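Local coordinates for protein triggering receptor expressed on myeloid cells 1 (PDB 1U9K) that amplifies inflammatory responses as a myeloid cell-surface receptor that, when activated by ligands, multimerizes and signals through the adapter TYROBP/DAP12, at residues Q36-G41 with L90-I95. Numbering follows the deposited sequence.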
ATOM      1  N   GLN A  36      -4.206   1.491   0.391  1.00 18.22           N
ATOM      2  CA  GLN A  36      -5.571   1.926   0.149  1.00 18.81           C
ATOM      3  C   GLN A  36      -5.968   1.710  -1.298  1.00 18.79           C
ATOM      4  O   GLN A  36      -5.140   1.771  -2.194  1.00 19.81           O
ATOM      5  CB  GLN A  36      -5.767   3.409   0.456  1.00 17.61           C
ATOM      6  CG  GLN A  36      -5.460   3.756   1.957  1.00 18.61           C
ATOM      7  CD  GLN A  36      -5.883   5.180   2.295  1.00 18.33           C
ATOM      8  OE1 GLN A  36      -5.550   6.092   1.552  1.00 20.82           O
ATOM      9  NE2 GLN A  36      -6.635   5.363   3.374  1.00 17.34           N
ATOM     10  N   ARG A  37      -7.230   1.406  -1.515  1.00 18.74           N
ATOM     11  CA  ARG A  37      -7.801   1.470  -2.825  1.00 19.86           C
ATOM     12  C   ARG A  37      -8.626   2.761  -2.914  1.00 20.08           C
ATOM     13  O   ARG A  37      -9.172   3.246  -1.913  1.00 20.31           O
ATOM     14  CB  ARG A  37      -8.642   0.248  -3.076  1.00 20.04           C
ATOM     15  CG  ARG A  37      -9.208   0.099  -4.437  1.00 22.51           C
ATOM     16  CD  ARG A  37      -9.847  -1.265  -4.611  1.00 23.35           C
ATOM     17  NE  ARG A  37     -10.224  -1.487  -5.990  1.00 25.44           N
ATOM     18  CZ  ARG A  37     -10.793  -2.612  -6.439  1.00 27.11           C
ATOM     19  NH1 ARG A  37     -11.039  -3.629  -5.618  1.00 28.00           N
ATOM     20  NH2 ARG A  37     -11.092  -2.727  -7.695  1.00 26.28           N
ATOM     21  N   LEU A  38      -8.663   3.322  -4.104  1.00 19.63           N
ATOM     22  CA  LEU A  38      -9.359   4.591  -4.333  1.00 20.44           C
ATOM     23  C   LEU A  38     -10.471   4.409  -5.345  1.00 19.88           C
ATOM     24  O   LEU A  38     -10.305   4.741  -6.516  1.00 20.74           O
ATOM     25  CB  LEU A  38      -8.375   5.649  -4.810  1.00 21.68           C
ATOM     26  CG  LEU A  38      -7.166   5.942  -3.916  1.00 22.83           C
ATOM     27  CD1 LEU A  38      -6.067   6.858  -4.555  1.00 27.09           C
ATOM     28  CD2 LEU A  38      -7.589   6.513  -2.632  1.00 26.34           C
ATOM     29  N   PRO A  39     -11.637   3.919  -4.911  1.00 19.42           N
ATOM     30  CA  PRO A  39     -12.775   3.846  -5.813  1.00 19.80           C
ATOM     31  C   PRO A  39     -13.236   5.253  -6.210  1.00 17.51           C
ATOM     32  O   PRO A  39     -13.209   6.193  -5.408  1.00 18.61           O
ATOM     33  CB  PRO A  39     -13.778   2.997  -5.033  1.00 19.25           C
ATOM     34  CG  PRO A  39     -13.467   3.272  -3.600  1.00 20.79           C
ATOM     35  CD  PRO A  39     -12.001   3.601  -3.550  1.00 20.69           C
ATOM     36  N   ASP A  40     -13.631   5.351  -7.447  1.00 17.61           N
ATOM     37  CA  ASP A  40     -14.151   6.569  -8.033  1.00 18.40           C
ATOM     38  C   ASP A  40     -15.353   7.063  -7.289  1.00 18.35           C
ATOM     39  O   ASP A  40     -16.338   6.362  -7.207  1.00 17.68           O
ATOM     40  CB  ASP A  40     -14.512   6.285  -9.485  1.00 19.69           C
ATOM     41  CG  ASP A  40     -14.915   7.514 -10.235  1.00 23.73           C
ATOM     42  OD1 ASP A  40     -14.450   8.606  -9.848  1.00 25.51           O
ATOM     43  OD2 ASP A  40     -15.670   7.467 -11.231  1.00 32.41           O
ATOM     44  N   GLY A  41     -15.257   8.281  -6.748  1.00 18.25           N
ATOM     45  CA  GLY A  41     -16.397   8.993  -6.202  1.00 18.46           C
ATOM     46  C   GLY A  41     -16.770   8.498  -4.817  1.00 18.63           C
ATOM     47  O   GLY A  41     -17.877   8.750  -4.366  1.00 19.58           O
ATOM     48  N   LEU A  90      -7.357   2.029  -8.788  1.00 18.50           N
ATOM     49  CA  LEU A  90      -6.308   2.947  -8.363  1.00 18.29           C
ATOM     50  C   LEU A  90      -6.050   2.653  -6.867  1.00 18.63           C
ATOM     51  O   LEU A  90      -7.000   2.519  -6.075  1.00 18.06           O
ATOM     52  CB  LEU A  90      -6.754   4.385  -8.598  1.00 17.57           C
ATOM     53  CG  LEU A  90      -5.698   5.428  -8.329  1.00 18.79           C
ATOM     54  CD1 LEU A  90      -4.587   5.274  -9.285  1.00 19.45           C
ATOM     55  CD2 LEU A  90      -6.354   6.853  -8.430  1.00 22.58           C
ATOM     56  N   TYR A  91      -4.778   2.569  -6.485  1.00 18.13           N
ATOM     57  CA  TYR A  91      -4.353   2.250  -5.132  1.00 17.66           C
ATOM     58  C   TYR A  91      -3.233   3.180  -4.733  1.00 19.23           C
ATOM     59  O   TYR A  91      -2.616   3.788  -5.569  1.00 18.40           O
ATOM     60  CB  TYR A  91      -3.781   0.840  -5.054  1.00 19.45           C
ATOM     61  CG  TYR A  91      -4.731  -0.264  -5.334  1.00 18.93           C
ATOM     62  CD1 TYR A  91      -4.910  -0.751  -6.633  1.00 20.35           C
ATOM     63  CD2 TYR A  91      -5.429  -0.902  -4.291  1.00 20.05           C
ATOM     64  CE1 TYR A  91      -5.785  -1.791  -6.896  1.00 21.73           C
ATOM     65  CE2 TYR A  91      -6.335  -1.945  -4.565  1.00 20.03           C
ATOM     66  CZ  TYR A  91      -6.514  -2.361  -5.841  1.00 20.85           C
ATOM     67  OH  TYR A  91      -7.377  -3.390  -6.151  1.00 20.02           O
ATOM     68  N   ARG A  92      -2.977   3.295  -3.445  1.00 19.04           N
ATOM     69  CA  ARG A  92      -1.811   4.004  -3.000  1.00 19.58           C
ATOM     70  C   ARG A  92      -1.352   3.482  -1.675  1.00 19.51           C
ATOM     71  O   ARG A  92      -2.134   2.932  -0.909  1.00 19.23           O
ATOM     72  CB  ARG A  92      -2.106   5.491  -2.858  1.00 19.29           C
ATOM     73  CG  ARG A  92      -3.270   5.774  -1.990  1.00 20.88           C
ATOM     74  CD  ARG A  92      -3.619   7.215  -1.864  1.00 20.61           C
ATOM     75  NE  ARG A  92      -4.563   7.432  -0.767  1.00 17.51           N
ATOM     76  CZ  ARG A  92      -5.254   8.564  -0.611  1.00 17.81           C
ATOM     77  NH1 ARG A  92      -5.094   9.544  -1.428  1.00 18.30           N
ATOM     78  NH2 ARG A  92      -6.092   8.725   0.386  1.00 21.39           N
ATOM     79  N   CYS A  93      -0.078   3.698  -1.392  1.00 20.73           N
ATOM     80  CA  CYS A  93       0.502   3.562  -0.050  1.00 22.01           C
ATOM     81  C   CYS A  93       0.487   4.940   0.620  1.00 21.11           C
ATOM     82  O   CYS A  93       0.776   5.967  -0.024  1.00 20.11           O
ATOM     83  CB  CYS A  93       2.003   3.233  -0.106  1.00 24.63           C
ATOM     84  SG  CYS A  93       2.505   1.736  -0.924  1.00 35.34           S
ATOM     85  N   VAL A  94       0.184   4.953   1.913  1.00 20.80           N
ATOM     86  CA  VAL A  94       0.081   6.183   2.656  1.00 19.96           C
ATOM     87  C   VAL A  94       0.630   6.067   4.058  1.00 20.01           C
ATOM     88  O   VAL A  94       0.726   4.968   4.647  1.00 19.42           O
ATOM     89  CB  VAL A  94      -1.355   6.636   2.791  1.00 20.26           C
ATOM     90  CG1 VAL A  94      -1.992   6.896   1.422  1.00 19.72           C
ATOM     91  CG2 VAL A  94      -2.172   5.647   3.676  1.00 21.46           C
ATOM     92  N   ILE A  95       1.030   7.215   4.581  1.00 18.92           N
ATOM     93  CA  ILE A  95       1.091   7.402   6.044  1.00 19.16           C
ATOM     94  C   ILE A  95      -0.359   7.558   6.490  1.00 19.32           C
ATOM     95  O   ILE A  95      -1.075   8.448   6.007  1.00 18.50           O
ATOM     96  CB  ILE A  95       1.913   8.592   6.443  1.00 18.87           C
ATOM     97  CG1 ILE A  95       3.323   8.542   5.837  1.00 19.08           C
ATOM     98  CG2 ILE A  95       1.943   8.723   8.026  1.00 22.41           C
ATOM     99  CD1 ILE A  95       4.119   7.290   6.193  1.00 21.40           C
TER
HETATM  100  O   HOH W   1     -10.037   2.827  -8.481  1.00 31.96           O
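Q36 and R92 form an antiparallel hydrogen-bonded pair, Q36 N to R92 O at 2.8 Å (162° at the hydrogen) with R92 N returning to Q36 O, and R37 faces Y91 in the next, non-hydrogen-bonded pair. The next backbone bond runs from L38 N to L90 O at 2.7 Å, and one water joins L38 O to L90 N. On the face carrying Q36 and R92, the two side chains run side by side, and Q36 OE1 accepts from both R92 NE and R92 NH2, each at 2.9 Å. Amide and guanidinium planes differ by only 15°, and both donors lie in the carbonyl plane, so the oxygen meets the guanidinium edge squarely. L38 completes this side: its CD2 sits 3.6 Å above the centre of the R92 guanidinium plane, while L38 CD1 touches R92 CD and lies 3.9 Å from L90 CD2. V94 crosses Q36 at about a right angle, its CG1 3.7 Å from Q36 OE1. On the opposite face, R37 extends from CG to NE with CG anti to the backbone N (chi1 -175°), which carries its methylenes past the Y91 ring; R37 CG comes 3.5 Å from Y91 CE2. Y91 OH lies over one guanidinium face but bonds to D87 O, whereas R37 NH2 bonds to T86 O. Both are inner strands of the five-stranded sheet of the V-type immunoglobulin domain, and C93, next to R92, forms its disulfide with C21. With two donors converging on Q36 OE1 and Q36 NE2 bonding to T46 OG1, the flip state of the buried amide is defined, and the R92 guanidinium is held in orientation by a polar edge contact and an apolar face contact.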